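Local atomic coordinates of lysyl oxidase (Pichia pastoris, PDB entry 1W7C), a protein that probably oxidises primary amines, such as lysine side chains, to aldehydes, using copper and a topaquinone cofactor built from one of its own tyrosines. Residues A[421-426]-A[689-694]. Residues are numbered along the deposited sequence; the frame is centred on the assembly and turned at random.
Sequences ITQNPT and TTQQVF
I421 and V693 form a hydrogen-bonded antiparallel pair, a compact example of how a strand can start at a turn. V693 N reaches I421 O at 2.9 Å, and I421 N reaches V693 O at 3.1 Å. T422 and Q692 follow as a non-hydrogen-bonded pair, and just past it Q423 N donates to Q691 O (2.9 Å). Q691 centres an inverse gamma turn closed by a weak bond from Q692 N to T690 O. An ST turn overlaps it, T689 OG1 accepting from Q691 N and bonding D278 of the second subunit; Q692 NE2 folds back onto T689 O.

Apolar contacts are few: I421 CB meets V693 CG1, and T422 CG2, anti to the backbone N, touches T689 CG2 at 3.7 Å. T422 and Q692 point the same way, side by side; T422 OG1 bonds to R687.

Between the glutamines, two acceptors, Q423 OE1 and Q691 OE1, approach to 3.4 Å. Q691 OE1 bonds to S282 of the second subunit, its NE2 to T690 OG1 and N711. Replacing Q691 by alanine would probably leave S282 and N711 without this partner.

Strand 692-697, also paired with 704-707, thus joins 418-433 in an antiparallel ladder of this copper amine oxidase, its leading turn bonded to the second subunit.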
loop_
_atom_site.group_PDB
_atom_site.type_symbol
_atom_site.label_atom_id
_atom_site.label_comp_id
_atom_site.label_asym_id
_atom_site.label_seq_id
_atom_site.Cartn_x
_atom_site.Cartn_y
_atom_site.Cartn_z
ATOM N N ILE A 421 -23.635 2.101 -2.762
ATOM C CA ILE A 421 -22.346 2.073 -2.065
ATOM C C ILE A 421 -22.316 0.876 -1.111
ATOM O O ILE A 421 -23.271 0.669 -0.372
ATOM C CB ILE A 421 -22.084 3.406 -1.233
ATOM C CG1 ILE A 421 -22.403 4.667 -2.037
ATOM C CG2 ILE A 421 -20.650 3.421 -0.703
ATOM C CD1 ILE A 421 -22.514 5.856 -1.214
ATOM N N THR A 422 -21.207 0.152 -1.114
ATOM C CA THR A 422 -20.989 -0.964 -0.217
ATOM C C THR A 422 -19.880 -0.611 0.749
ATOM O O THR A 422 -18.827 -0.158 0.338
ATOM C CB THR A 422 -20.588 -2.206 -1.020
ATOM O OG1 THR A 422 -21.693 -2.591 -1.853
ATOM C CG2 THR A 422 -20.311 -3.378 -0.071
ATOM N N GLN A 423 -20.140 -0.784 2.029
ATOM C CA GLN A 423 -19.145 -0.588 3.084
ATOM C C GLN A 423 -18.053 -1.650 3.007
ATOM O O GLN A 423 -18.184 -2.667 2.334
ATOM C CB GLN A 423 -19.796 -0.583 4.479
ATOM C CG GLN A 423 -20.853 0.444 4.660
ATOM C CD GLN A 423 -21.435 0.360 6.037
ATOM O OE1 GLN A 423 -22.365 -0.389 6.254
ATOM N NE2 GLN A 423 -20.875 1.094 6.977
ATOM N N ASN A 424 -16.983 -1.405 3.738
ATOM C CA ASN A 424 -15.778 -2.243 3.686
ATOM C C ASN A 424 -15.310 -2.663 5.090
ATOM O O ASN A 424 -14.236 -2.313 5.519
ATOM C CB ASN A 424 -14.676 -1.448 2.975
ATOM C CG ASN A 424 -13.522 -2.267 2.472
ATOM O OD1 ASN A 424 -13.521 -3.502 2.467
ATOM N ND2 ASN A 424 -12.508 -1.547 1.963
ATOM N N PRO A 425 -16.114 -3.464 5.770
ATOM C CA PRO A 425 -15.656 -4.122 7.000
ATOM C C PRO A 425 -14.706 -5.248 6.657
ATOM O O PRO A 425 -14.884 -5.937 5.664
ATOM C CB PRO A 425 -16.935 -4.692 7.583
ATOM C CG PRO A 425 -17.738 -5.033 6.348
ATOM C CD PRO A 425 -17.490 -3.871 5.420
ATOM N N THR A 426 -13.679 -5.413 7.472
ATOM C CA THR A 426 -12.663 -6.458 7.262
ATOM C C THR A 426 -12.416 -7.204 8.567
ATOM O O THR A 426 -12.494 -6.621 9.657
ATOM C CB THR A 426 -11.329 -5.898 6.764
ATOM O OG1 THR A 426 -10.861 -4.915 7.694
ATOM C CG2 THR A 426 -11.491 -5.273 5.406
ATOM N N THR A 689 -23.685 -8.870 0.754
ATOM C CA THR A 689 -23.636 -8.250 2.063
ATOM C C THR A 689 -24.830 -7.327 2.288
ATOM O O THR A 689 -25.345 -6.704 1.354
ATOM C CB THR A 689 -22.308 -7.496 2.320
ATOM O OG1 THR A 689 -22.288 -7.059 3.679
ATOM C CG2 THR A 689 -22.115 -6.244 1.470
ATOM N N THR A 690 -25.277 -7.209 3.526
ATOM C CA THR A 690 -26.256 -6.210 3.877
ATOM C C THR A 690 -25.614 -4.857 4.175
ATOM O O THR A 690 -26.355 -3.885 4.351
ATOM C CB THR A 690 -27.030 -6.608 5.098
ATOM O OG1 THR A 690 -26.146 -6.663 6.224
ATOM C CG2 THR A 690 -27.714 -7.990 4.967
ATOM N N GLN A 691 -24.277 -4.788 4.245
ATOM C CA GLN A 691 -23.612 -3.550 4.642
ATOM C C GLN A 691 -23.426 -2.669 3.400
ATOM O O GLN A 691 -22.309 -2.429 2.927
ATOM C CB GLN A 691 -22.268 -3.860 5.328
ATOM C CG GLN A 691 -22.432 -4.753 6.552
ATOM C CD GLN A 691 -23.352 -4.158 7.601
ATOM O OE1 GLN A 691 -23.067 -3.107 8.174
ATOM N NE2 GLN A 691 -24.488 -4.821 7.836
ATOM N N GLN A 692 -24.564 -2.222 2.870
ATOM C CA GLN A 692 -24.589 -1.392 1.671
ATOM C C GLN A 692 -25.839 -0.527 1.686
ATOM O O GLN A 692 -26.739 -0.759 2.518
ATOM C CB GLN A 692 -24.462 -2.258 0.405
ATOM C CG GLN A 692 -25.484 -3.334 0.216
ATOM C CD GLN A 692 -25.291 -4.041 -1.122
ATOM O OE1 GLN A 692 -25.528 -3.454 -2.166
ATOM N NE2 GLN A 692 -24.923 -5.322 -1.083
ATOM N N VAL A 693 -25.875 0.466 0.794
ATOM C CA VAL A 693 -27.017 1.375 0.654
ATOM C C VAL A 693 -27.355 1.448 -0.828
ATOM O O VAL A 693 -26.476 1.400 -1.683
ATOM C CB VAL A 693 -26.720 2.793 1.244
ATOM C CG1 VAL A 693 -25.576 3.483 0.521
ATOM C CG2 VAL A 693 -27.966 3.663 1.238
ATOM N N PHE A 694 -28.648 1.588 -1.093
ATOM C CA PHE A 694 -29.159 1.841 -2.426
ATOM C C PHE A 694 -30.091 3.019 -2.316
ATOM O O PHE A 694 -31.154 2.924 -1.739
ATOM C CB PHE A 694 -29.857 0.601 -2.986
ATOM C CG PHE A 694 -30.328 0.737 -4.406
ATOM C CD1 PHE A 694 -31.658 0.473 -4.750
ATOM C CD2 PHE A 694 -29.450 1.077 -5.415
ATOM C CE1 PHE A 694 -32.085 0.576 -6.061
ATOM C CE2 PHE A 694 -29.885 1.191 -6.741
ATOM C CZ PHE A 694 -31.190 0.929 -7.062
#